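Local structure of ferredoxin (Trichomonas vaginalis, 1L5P) at residues Gly1-Val6 against Lys12-Glu17; Ala5-Val10 against Ala29-Ala34; Asp36-Gln39 against Ala43-Lys46; Ala57-Asp62 against Asn73-Cys78. The protein binds one [2Fe-2S] cluster and carries electrons between pyruvate:ferredoxin oxidoreductase and hydrogenase in the hydrogenosome. All coordinates share one frame; numbering follows the deposited sequence.

Overall arrangement
Along the chain, contacts 1 and 2 start from the same strand, 2-7, and contacts 3 and 4 follow. Contact 1 is the hairpin of strands 2-7 and 10-15 at one edge of the mixed five-stranded sheet of this beta-grasp ferredoxin. Contact 2, about 11 Å away between centres, lays the loop after helix 22-27 beside it, with Leu31 packing on Leu14. Contact 3 holds the cluster loop, its centre about 22 Å from contact 1. Contact 4 reaches the opposite edge strand, 74-76, and touches contact 3 through Leu76 and Gly45. Contacts 3 and 4 both meet the cluster, leaving the hairpin at the far end of the molecule.

Contact 1 of 4, residues Gly1-Val6 against Lys12-Glu17; sequences GTITAV and KQLKFE
Residues Gly1-Val6 and Lys12-Glu17 run antiparallel as neighbouring strands, their axes 4.6 Å apart at closest approach and 147° between their directions. Ile3 with Leu14 and Ala5 with Lys12 are the hydrogen-bonded pairs. The bond from Leu14 N to Ile3 O is 2.8 Å long and almost straight at 177°. At the chain's start Gly1 and Phe16 exchange two more backbone bonds, the one from Phe16 N to Gly1 O measuring 2.8 Å. The phenyl ring of Phe16 folds back over this end of the hairpin: with CG lying between the backbone N and carbonyl carbon (chi1 69°), the ring reaches Gly1, which sits over one of its faces. There Gly1 CA makes a CH-pi contact 3.8 Å from the Phe16 centroid. The Ile3 side chain crosses that of Phe16 at about a right angle and sets CG2 3.5 Å from Phe16 CD2. On the same side of the sheet as Ile3, Leu14 brings CD1 within 3.9 Å of Ala5 CB. The other side carries Thr2, Thr4, Gln13 and Lys15. The extended Gln13 chain slants across Thr2, whose OG1 lies 3.0 Å from Gln13 NE2 at an angle too poor for a hydrogen bond, while Lys15 runs alongside Thr2 and brings NZ near CG2. Helix 22-27 covers the apolar side, with Leu22 against Ile3 and Val25 against both Leu14 and Phe16. Strand 90-92 continues the sheet beyond strand 2-7, so strand 10-15 is the outermost member at this edge.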
loop_
_atom_site.group_PDB
_atom_site.type_symbol
_atom_site.label_atom_id
_atom_site.label_comp_id
_atom_site.label_asym_id
_atom_site.label_seq_id
_atom_site.Cartn_x
_atom_site.Cartn_y
_atom_site.Cartn_z
ATOM N N GLY A 1 3.099 -13.752 4.754
ATOM C CA GLY A 1 4.461 -13.131 4.739
ATOM C C GLY A 1 4.475 -11.840 5.522
ATOM O O GLY A 1 3.597 -11.622 6.354
ATOM N N THR A 2 5.475 -10.998 5.286
ATOM C CA THR A 2 5.543 -9.715 5.970
ATOM C C THR A 2 6.149 -8.626 5.102
ATOM O O THR A 2 6.971 -8.882 4.218
ATOM C CB THR A 2 6.354 -9.765 7.291
ATOM O OG1 THR A 2 7.746 -9.684 6.989
ATOM C CG2 THR A 2 6.064 -11.040 8.073
ATOM N N ILE A 3 5.725 -7.399 5.371
ATOM C CA ILE A 3 6.208 -6.242 4.647
ATOM C C ILE A 3 6.629 -5.212 5.680
ATOM O O ILE A 3 6.231 -5.274 6.849
ATOM C CB ILE A 3 5.106 -5.646 3.705
ATOM C CG1 ILE A 3 3.915 -5.133 4.516
ATOM C CG2 ILE A 3 4.603 -6.724 2.744
ATOM C CD1 ILE A 3 3.775 -3.643 4.493
ATOM N N THR A 4 7.443 -4.269 5.238
ATOM C CA THR A 4 7.951 -3.223 6.098
ATOM C C THR A 4 7.278 -1.900 5.758
ATOM O O THR A 4 7.318 -1.471 4.606
ATOM C CB THR A 4 9.477 -3.096 5.889
ATOM O OG1 THR A 4 10.113 -4.308 6.311
ATOM C CG2 THR A 4 10.040 -1.919 6.659
ATOM N N ALA A 5 6.649 -1.271 6.749
ATOM C CA ALA A 5 6.003 0.025 6.560
ATOM C C ALA A 5 6.934 1.029 7.220
ATOM O O ALA A 5 7.472 0.750 8.285
ATOM C CB ALA A 5 4.632 0.045 7.239
ATOM N N VAL A 6 7.132 2.183 6.595
ATOM C CA VAL A 6 8.021 3.200 7.138
ATOM C C VAL A 6 7.301 4.522 7.304
ATOM O O VAL A 6 7.044 5.214 6.331
ATOM C CB VAL A 6 9.212 3.441 6.217
ATOM C CG1 VAL A 6 10.130 4.483 6.817
ATOM C CG2 VAL A 6 9.944 2.136 5.977
ATOM N N LYS A 12 8.555 -0.340 10.636
ATOM C CA LYS A 12 7.648 -1.208 11.383
ATOM C C LYS A 12 7.292 -2.414 10.528
ATOM O O LYS A 12 6.656 -2.272 9.488
ATOM C CB LYS A 12 6.361 -0.466 11.749
ATOM C CG LYS A 12 6.573 0.863 12.447
ATOM C CD LYS A 12 5.460 1.139 13.435
ATOM C CE LYS A 12 5.987 1.913 14.631
ATOM N NZ LYS A 12 6.305 3.326 14.281
ATOM N N GLN A 13 7.698 -3.600 10.962
ATOM C CA GLN A 13 7.398 -4.804 10.209
ATOM C C GLN A 13 5.991 -5.288 10.520
ATOM O O GLN A 13 5.591 -5.386 11.682
ATOM C CB GLN A 13 8.410 -5.906 10.523
ATOM C CG GLN A 13 7.962 -7.292 10.082
ATOM C CD GLN A 13 9.127 -8.236 9.875
ATOM O OE1 GLN A 13 10.276 -7.802 9.784
ATOM N NE2 GLN A 13 8.839 -9.533 9.797
ATOM N N LEU A 14 5.240 -5.578 9.465
ATOM C CA LEU A 14 3.871 -6.047 9.603
ATOM C C LEU A 14 3.713 -7.373 8.877
ATOM O O LEU A 14 4.326 -7.589 7.827
ATOM C CB LEU A 14 2.891 -5.018 9.015
ATOM C CG LEU A 14 3.271 -3.532 9.076
ATOM C CD1 LEU A 14 2.125 -2.675 8.554
ATOM C CD2 LEU A 14 3.595 -3.140 10.507
ATOM N N LYS A 15 2.904 -8.263 9.445
ATOM C CA LYS A 15 2.650 -9.565 8.837
ATOM C C LYS A 15 1.379 -9.451 8.019
ATOM O O LYS A 15 0.466 -8.715 8.374
ATOM C CB LYS A 15 2.459 -10.655 9.899
ATOM C CG LYS A 15 2.896 -10.273 11.305
ATOM C CD LYS A 15 3.026 -11.503 12.194
ATOM C CE LYS A 15 4.390 -12.162 12.029
ATOM N NZ LYS A 15 5.441 -11.192 11.573
ATOM N N PHE A 16 1.323 -10.164 6.908
ATOM C CA PHE A 16 0.133 -10.113 6.081
ATOM C C PHE A 16 -0.289 -11.516 5.723
ATOM O O PHE A 16 0.523 -12.449 5.722
ATOM C CB PHE A 16 0.378 -9.303 4.804
ATOM C CG PHE A 16 1.319 -9.960 3.841
ATOM C CD1 PHE A 16 0.943 -11.108 3.146
ATOM C CD2 PHE A 16 2.595 -9.446 3.645
ATOM C CE1 PHE A 16 1.827 -11.740 2.274
ATOM C CE2 PHE A 16 3.492 -10.070 2.771
ATOM C CZ PHE A 16 3.108 -11.218 2.087
ATOM N N GLU A 17 -1.571 -11.652 5.418
ATOM C CA GLU A 17 -2.144 -12.926 5.035
ATOM C C GLU A 17 -2.458 -12.855 3.545
ATOM O O GLU A 17 -2.973 -11.844 3.066
ATOM C CB GLU A 17 -3.420 -13.164 5.831
ATOM C CG GLU A 17 -3.283 -14.205 6.906
ATOM C CD GLU A 17 -4.073 -15.458 6.585
ATOM O OE1 GLU A 17 -5.316 -15.362 6.442
ATOM O OE2 GLU A 17 -3.453 -16.540 6.472
#

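Contact 2 of 4, residues Ala5-Val10 against Ala29-Ala34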
loop_
_atom_site.group_PDB
_atom_site.type_symbol
_atom_site.label_atom_id
_atom_site.label_comp_id
_atom_site.label_asym_id
_atom_site.label_seq_id
_atom_site.Cartn_x
_atom_site.Cartn_y
_atom_site.Cartn_z
ATOM N N ALA A 5 6.649 -1.271 6.749
ATOM C CA ALA A 5 6.003 0.025 6.560
ATOM C C ALA A 5 6.934 1.029 7.220
ATOM O O ALA A 5 7.472 0.750 8.285
ATOM C CB ALA A 5 4.632 0.045 7.239
ATOM N N VAL A 6 7.132 2.183 6.595
ATOM C CA VAL A 6 8.021 3.200 7.138
ATOM C C VAL A 6 7.301 4.522 7.304
ATOM O O VAL A 6 7.044 5.214 6.331
ATOM C CB VAL A 6 9.212 3.441 6.217
ATOM C CG1 VAL A 6 10.130 4.483 6.817
ATOM C CG2 VAL A 6 9.944 2.136 5.977
ATOM N N LYS A 7 6.989 4.873 8.546
ATOM C CA LYS A 7 6.296 6.121 8.851
ATOM C C LYS A 7 7.183 6.977 9.735
ATOM O O LYS A 7 7.715 6.495 10.731
ATOM C CB LYS A 7 4.986 5.828 9.588
ATOM C CG LYS A 7 3.740 6.352 8.899
ATOM C CD LYS A 7 2.497 6.094 9.745
ATOM C CE LYS A 7 1.440 7.171 9.525
ATOM N NZ LYS A 7 0.816 7.610 10.806
ATOM N N GLY A 8 7.341 8.243 9.374
ATOM C CA GLY A 8 8.170 9.130 10.169
ATOM C C GLY A 8 9.541 8.562 10.497
ATOM O O GLY A 8 9.948 8.523 11.665
ATOM N N GLY A 9 10.253 8.114 9.470
ATOM C CA GLY A 9 11.579 7.569 9.681
ATOM C C GLY A 9 11.646 6.312 10.528
ATOM O O GLY A 9 12.732 5.776 10.742
ATOM N N VAL A 10 10.511 5.828 11.022
ATOM C CA VAL A 10 10.556 4.619 11.820
ATOM C C VAL A 10 10.009 3.429 11.044
ATOM O O VAL A 10 8.925 3.478 10.459
ATOM C CB VAL A 10 9.827 4.800 13.175
ATOM C CG1 VAL A 10 10.131 6.176 13.730
ATOM C CG2 VAL A 10 8.341 4.621 13.018
ATOM N N ALA A 29 -3.501 -1.563 11.286
ATOM C CA ALA A 29 -2.343 -1.449 12.173
ATOM C C ALA A 29 -2.152 -0.005 12.650
ATOM O O ALA A 29 -1.182 0.314 13.334
ATOM C CB ALA A 29 -1.087 -1.934 11.459
ATOM N N GLY A 30 -3.077 0.868 12.271
ATOM C CA GLY A 30 -3.001 2.253 12.692
ATOM C C GLY A 30 -1.997 3.109 11.947
ATOM O O GLY A 30 -1.821 4.286 12.276
ATOM N N LEU A 31 -1.343 2.531 10.941
ATOM C CA LEU A 31 -0.349 3.256 10.148
ATOM C C LEU A 31 -1.017 4.126 9.081
ATOM O O LEU A 31 -0.463 5.135 8.640
ATOM C CB LEU A 31 0.609 2.257 9.495
ATOM C CG LEU A 31 1.464 1.498 10.512
ATOM C CD1 LEU A 31 2.351 0.486 9.808
ATOM C CD2 LEU A 31 2.297 2.495 11.300
ATOM N N MET A 32 -2.218 3.729 8.680
ATOM C CA MET A 32 -2.978 4.458 7.666
ATOM C C MET A 32 -4.456 4.498 8.076
ATOM O O MET A 32 -5.028 3.479 8.489
ATOM C CB MET A 32 -2.801 3.769 6.295
ATOM C CG MET A 32 -3.426 4.503 5.108
ATOM S SD MET A 32 -3.271 3.630 3.513
ATOM C CE MET A 32 -1.742 4.339 2.962
ATOM N N SER A 33 -5.066 5.679 7.970
ATOM C CA SER A 33 -6.474 5.858 8.335
ATOM C C SER A 33 -7.412 5.531 7.180
ATOM O O SER A 33 -7.112 5.838 6.032
ATOM C CB SER A 33 -6.722 7.298 8.802
ATOM O OG SER A 33 -7.377 8.060 7.806
ATOM N N ALA A 34 -8.544 4.909 7.493
ATOM C CA ALA A 34 -9.526 4.540 6.484
ATOM C C ALA A 34 -10.685 5.540 6.488
ATOM O O ALA A 34 -11.698 5.352 5.809
ATOM C CB ALA A 34 -10.044 3.128 6.757
#
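The backbone oxygen of Leu31 is met by the end of the Lys7 side chain, whose CD lies 3.3 Å and NZ 3.5 Å from Leu31 O. No hydrogen bond forms across this contact, so the approach is one of a lysine chain laid over a carbonyl, with its methylenes doing much of the touching. The two side chains lie antiparallel alongside each other, bringing Lys7 CD to 3.9 Å from Leu31 CD2. The other branch of Leu31 faces the sheet: its CD1 is packed closely on Ala5 CB at 3.5 Å, rather tighter than ordinary van der Waals contact. CG of Leu31 stands anti to its own carbonyl carbon (chi1 -66°), which lets the two methyls divide between Ala5 and Lys7. Each segment is shaped by a local turn. Lys7 to Val10 make a type I' turn through Gly8 and Gly9, closing the hairpin, and Gly30 takes positive phi in a Schellman motif that ends the preceding helix. Leu31 comes just after the turn that ends helix 22-27, whose Leu26 also packs on Ala5, and it lies against the same face of strands 2-7 and 10-15 as Ala5, touching Lys12 and Leu14 on the second strand and the C-terminal residue Leu93.

Contact 3 of 4, residues Asp36-Gln39 against Ala43-Lys46; sequences DTCQ and ACGK. With FES (Fe2/s2 (inorganic) cluster), chain D.
Cys38 and Cys44 both bind the same iron, FE1, through their thiolate sulfurs, Cys44 SG at 2.4 Å from FE1, and a backbone N-H helps to fix the pair. Cys38 N donates to Cys44 SG over 3.4 Å at 163°, a nearly straight bond to the ligand sulfur. Ala43 N appears to do the same for Cys38 SG at 3.4 Å, though the position of that sulfur is less certain. Within its own segment Cys44 SG also accepts a weak bond from Lys46 N. Such N-H donors to coordinating sulfur would be expected to draw charge from it and so raise the reduction potential. In both cysteines SG takes the crowded position between backbone N and carbonyl carbon, chi1 being 73° in Cys38 and 82° in Cys44, which turns the two sulfurs toward one metal. Away from the iron, Lys46 forms a long salt bridge to Asp36, its NZ 3.4 Å from Asp36 OD2, at the outer, solvent-exposed end of the contact. Packing is sparse: CB of Cys38 lies 3.9 Å from CB of Cys44, and Thr37 sets its CB 3.8 Å from Cys44 SG. The Thr37 hydroxyl bonds to Ala34 O, tying the loop to the residues before it. Cys47 and Cys78 complete the cluster at the second iron. Cysteines spaced as Cys38, Cys44 and Cys47 are, five residues and then two between them, follow the cluster-binding loop of adrenodoxin-type [2Fe-2S] ferredoxins.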
loop_
_atom_site.group_PDB
_atom_site.type_symbol
_atom_site.label_atom_id
_atom_site.label_comp_id
_atom_site.label_asym_id
_atom_site.label_seq_id
_atom_site.Cartn_x
_atom_site.Cartn_y
_atom_site.Cartn_z
ATOM N N ASP A 36 -12.895 8.752 5.711
ATOM C CA ASP A 36 -13.114 9.576 4.525
ATOM C C ASP A 36 -12.534 8.948 3.257
ATOM O O ASP A 36 -12.314 9.627 2.258
ATOM C CB ASP A 36 -12.499 10.966 4.739
ATOM C CG ASP A 36 -13.516 12.089 4.574
ATOM O OD1 ASP A 36 -14.237 12.396 5.559
ATOM O OD2 ASP A 36 -13.595 12.662 3.461
ATOM N N THR A 37 -12.289 7.647 3.305
ATOM C CA THR A 37 -11.747 6.936 2.162
ATOM C C THR A 37 -12.824 6.005 1.652
ATOM O O THR A 37 -13.776 5.709 2.360
ATOM C CB THR A 37 -10.511 6.082 2.549
ATOM O OG1 THR A 37 -10.937 4.811 3.062
ATOM C CG2 THR A 37 -9.677 6.797 3.592
ATOM N N CYS A 38 -12.667 5.535 0.424
ATOM C CA CYS A 38 -13.639 4.622 -0.152
ATOM C C CYS A 38 -13.501 3.228 0.456
ATOM O O CYS A 38 -14.075 2.258 -0.050
ATOM C CB CYS A 38 -13.447 4.548 -1.669
ATOM S SG CYS A 38 -11.990 3.640 -2.213
ATOM N N GLN A 39 -12.733 3.133 1.539
ATOM C CA GLN A 39 -12.509 1.860 2.218
ATOM C C GLN A 39 -11.876 0.790 1.335
ATOM O O GLN A 39 -12.314 -0.358 1.338
ATOM C CB GLN A 39 -13.821 1.307 2.772
ATOM C CG GLN A 39 -14.639 2.283 3.576
ATOM C CD GLN A 39 -16.014 1.723 3.881
ATOM O OE1 GLN A 39 -16.174 0.520 4.119
ATOM N NE2 GLN A 39 -17.023 2.588 3.867
ATOM N N ALA A 43 -11.338 4.144 -5.499
ATOM C CA ALA A 43 -12.175 5.195 -6.061
ATOM C C ALA A 43 -11.903 6.567 -5.459
ATOM O O ALA A 43 -12.211 7.573 -6.083
ATOM C CB ALA A 43 -13.644 4.840 -5.897
ATOM N N CYS A 44 -11.319 6.621 -4.264
ATOM C CA CYS A 44 -11.029 7.910 -3.627
ATOM C C CYS A 44 -9.583 8.385 -3.838
ATOM O O CYS A 44 -9.321 9.589 -3.903
ATOM C CB CYS A 44 -11.351 7.831 -2.127
ATOM S SG CYS A 44 -10.074 7.080 -1.070
ATOM N N GLY A 45 -8.651 7.437 -3.941
ATOM C CA GLY A 45 -7.249 7.771 -4.142
ATOM C C GLY A 45 -6.567 8.398 -2.936
ATOM O O GLY A 45 -5.627 9.180 -3.075
ATOM N N LYS A 46 -7.017 8.052 -1.741
ATOM C CA LYS A 46 -6.426 8.624 -0.540
ATOM C C LYS A 46 -5.425 7.707 0.157
ATOM O O LYS A 46 -4.611 8.170 0.948
ATOM C CB LYS A 46 -7.535 9.016 0.444
ATOM C CG LYS A 46 -8.688 9.773 -0.189
ATOM C CD LYS A 46 -8.895 11.118 0.480
ATOM C CE LYS A 46 -10.009 11.046 1.509
ATOM N NZ LYS A 46 -11.061 12.072 1.275
HETATM FE FE1 FES D . -9.983 4.752 -1.710
HETATM FE FE2 FES D . -7.722 3.235 -1.783
HETATM S S1 FES D . -8.533 4.529 -3.416
HETATM S S2 FES D . -9.166 3.450 -0.057
#

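Contact 4 of 4, residues Ala57-Asp62 against Asn73-Cys78. With FES (Fe2/s2 (inorganic) cluster), chain D.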
loop_
_atom_site.group_PDB
_atom_site.type_symbol
_atom_site.label_atom_id
_atom_site.label_comp_id
_atom_site.label_asym_id
_atom_site.label_seq_id
_atom_site.Cartn_x
_atom_site.Cartn_y
_atom_site.Cartn_z
ATOM N N ALA A 57 3.484 -6.052 -8.176
ATOM C CA ALA A 57 2.899 -6.015 -9.509
ATOM C C ALA A 57 2.620 -4.582 -9.957
ATOM O O ALA A 57 2.125 -3.761 -9.180
ATOM C CB ALA A 57 1.629 -6.844 -9.532
ATOM N N ALA A 58 2.960 -4.292 -11.211
ATOM C CA ALA A 58 2.765 -2.964 -11.787
ATOM C C ALA A 58 1.322 -2.523 -11.646
ATOM O O ALA A 58 0.403 -3.336 -11.642
ATOM C CB ALA A 58 3.175 -2.960 -13.245
ATOM N N ALA A 59 1.135 -1.222 -11.521
ATOM C CA ALA A 59 -0.193 -0.671 -11.351
ATOM C C ALA A 59 -1.026 -0.750 -12.629
ATOM O O ALA A 59 -0.509 -0.566 -13.731
ATOM C CB ALA A 59 -0.081 0.775 -10.884
ATOM N N GLU A 60 -2.318 -1.031 -12.471
ATOM C CA GLU A 60 -3.231 -1.104 -13.606
ATOM C C GLU A 60 -3.643 0.303 -13.984
ATOM O O GLU A 60 -3.417 1.250 -13.229
ATOM C CB GLU A 60 -4.486 -1.888 -13.253
ATOM C CG GLU A 60 -4.225 -3.075 -12.373
ATOM C CD GLU A 60 -3.824 -4.297 -13.164
ATOM O OE1 GLU A 60 -3.007 -4.154 -14.099
ATOM O OE2 GLU A 60 -4.328 -5.399 -12.848
ATOM N N ASP A 61 -4.268 0.418 -15.154
ATOM C CA ASP A 61 -4.724 1.696 -15.705
ATOM C C ASP A 61 -5.582 2.501 -14.743
ATOM O O ASP A 61 -5.396 3.705 -14.582
ATOM C CB ASP A 61 -5.530 1.467 -16.998
ATOM C CG ASP A 61 -4.700 0.859 -18.124
ATOM O OD1 ASP A 61 -3.504 1.206 -18.264
ATOM O OD2 ASP A 61 -5.257 0.031 -18.878
ATOM N N ASP A 62 -6.536 1.829 -14.115
ATOM C CA ASP A 62 -7.426 2.503 -13.184
ATOM C C ASP A 62 -6.673 3.138 -12.010
ATOM O O ASP A 62 -6.987 4.253 -11.585
ATOM C CB ASP A 62 -8.483 1.509 -12.682
ATOM C CG ASP A 62 -9.720 1.462 -13.586
ATOM O OD1 ASP A 62 -10.757 0.895 -13.166
ATOM O OD2 ASP A 62 -9.656 1.998 -14.719
ATOM N N ASN A 73 6.985 6.910 -7.441
ATOM C CA ASN A 73 6.857 5.632 -6.748
ATOM C C ASN A 73 5.600 5.492 -5.905
ATOM O O ASN A 73 5.506 4.606 -5.058
ATOM C CB ASN A 73 8.092 5.392 -5.878
ATOM C CG ASN A 73 8.514 6.631 -5.091
ATOM O OD1 ASN A 73 8.042 7.753 -5.335
ATOM N ND2 ASN A 73 9.418 6.429 -4.135
ATOM N N ALA A 74 4.630 6.361 -6.151
ATOM C CA ALA A 74 3.376 6.328 -5.418
ATOM C C ALA A 74 2.508 5.181 -5.899
ATOM O O ALA A 74 2.522 4.838 -7.071
ATOM C CB ALA A 74 2.633 7.644 -5.605
ATOM N N ARG A 75 1.754 4.591 -4.984
ATOM C CA ARG A 75 0.847 3.505 -5.305
ATOM C C ARG A 75 -0.362 3.620 -4.369
ATOM O O ARG A 75 -0.291 4.282 -3.333
ATOM C CB ARG A 75 1.532 2.153 -5.093
ATOM C CG ARG A 75 2.710 1.878 -6.009
ATOM C CD ARG A 75 2.262 1.564 -7.437
ATOM N NE ARG A 75 1.195 0.578 -7.471
ATOM C CZ ARG A 75 1.384 -0.719 -7.676
ATOM N NH1 ARG A 75 2.608 -1.185 -7.870
ATOM N NH2 ARG A 75 0.348 -1.553 -7.684
ATOM N N LEU A 76 -1.471 2.990 -4.748
ATOM C CA LEU A 76 -2.673 2.986 -3.925
ATOM C C LEU A 76 -2.575 1.718 -3.092
ATOM O O LEU A 76 -2.552 0.620 -3.636
ATOM C CB LEU A 76 -3.932 2.904 -4.792
ATOM C CG LEU A 76 -4.380 4.120 -5.606
ATOM C CD1 LEU A 76 -5.748 3.814 -6.194
ATOM C CD2 LEU A 76 -4.432 5.371 -4.739
ATOM N N ALA A 77 -2.516 1.862 -1.776
ATOM C CA ALA A 77 -2.405 0.707 -0.903
ATOM C C ALA A 77 -3.503 -0.319 -1.145
ATOM O O ALA A 77 -3.244 -1.516 -1.098
ATOM C CB ALA A 77 -2.417 1.158 0.547
ATOM N N CYS A 78 -4.728 0.126 -1.412
ATOM C CA CYS A 78 -5.810 -0.830 -1.631
ATOM C C CYS A 78 -5.780 -1.503 -3.013
ATOM O O CYS A 78 -6.516 -2.467 -3.263
ATOM C CB CYS A 78 -7.174 -0.175 -1.395
ATOM S SG CYS A 78 -7.578 1.155 -2.528
HETATM FE FE1 FES D . -9.983 4.752 -1.710
HETATM FE FE2 FES D . -7.722 3.235 -1.783
HETATM S S1 FES D . -8.533 4.529 -3.416
HETATM S S2 FES D . -9.166 3.450 -0.057
#
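The closely fitted part of this contact is the guanidinium group of Arg75, held against Ala57 and Ala59. Ala57 O receives two of its N-H groups: the bond from Arg75 NH1 is 2.9 Å long, with the oxygen 20° out of the guanidinium plane, and that from NH2 is weak at 3.2 Å. Ala59 adds its methyl over one face, toward the rim, with CB 3.6 Å from Arg75 NE. Bends at chi2 (-74°) and chi3 (-48°) fold the arginine so that its end returns to the 57-59 chain. Arg75 NE meanwhile forms a salt bridge to Glu63 OE1, an oxygen that also accepts from Leu76 N, so the group is held by both Ala57 O and Glu63, which should limit its rotation. The loose side is that of Ala58, whose methyl points away from 73-78; Ala57, also exposed, gives only its carbonyl oxygen. Glu60 is the N-cap residue of helix 61-67; through Glu63 of that helix and Ala57 before it, Arg75 ties both to edge strand 74-76. At the end of that strand Leu76 CD1 lies 4.0 Å from sulfide S1, and just beyond it Cys78 SG binds FE2 at 2.2 Å. Cys78 supplies the fourth cysteine ligand, set apart in sequence from the other three as is usual in this [2Fe-2S] ferredoxin fold.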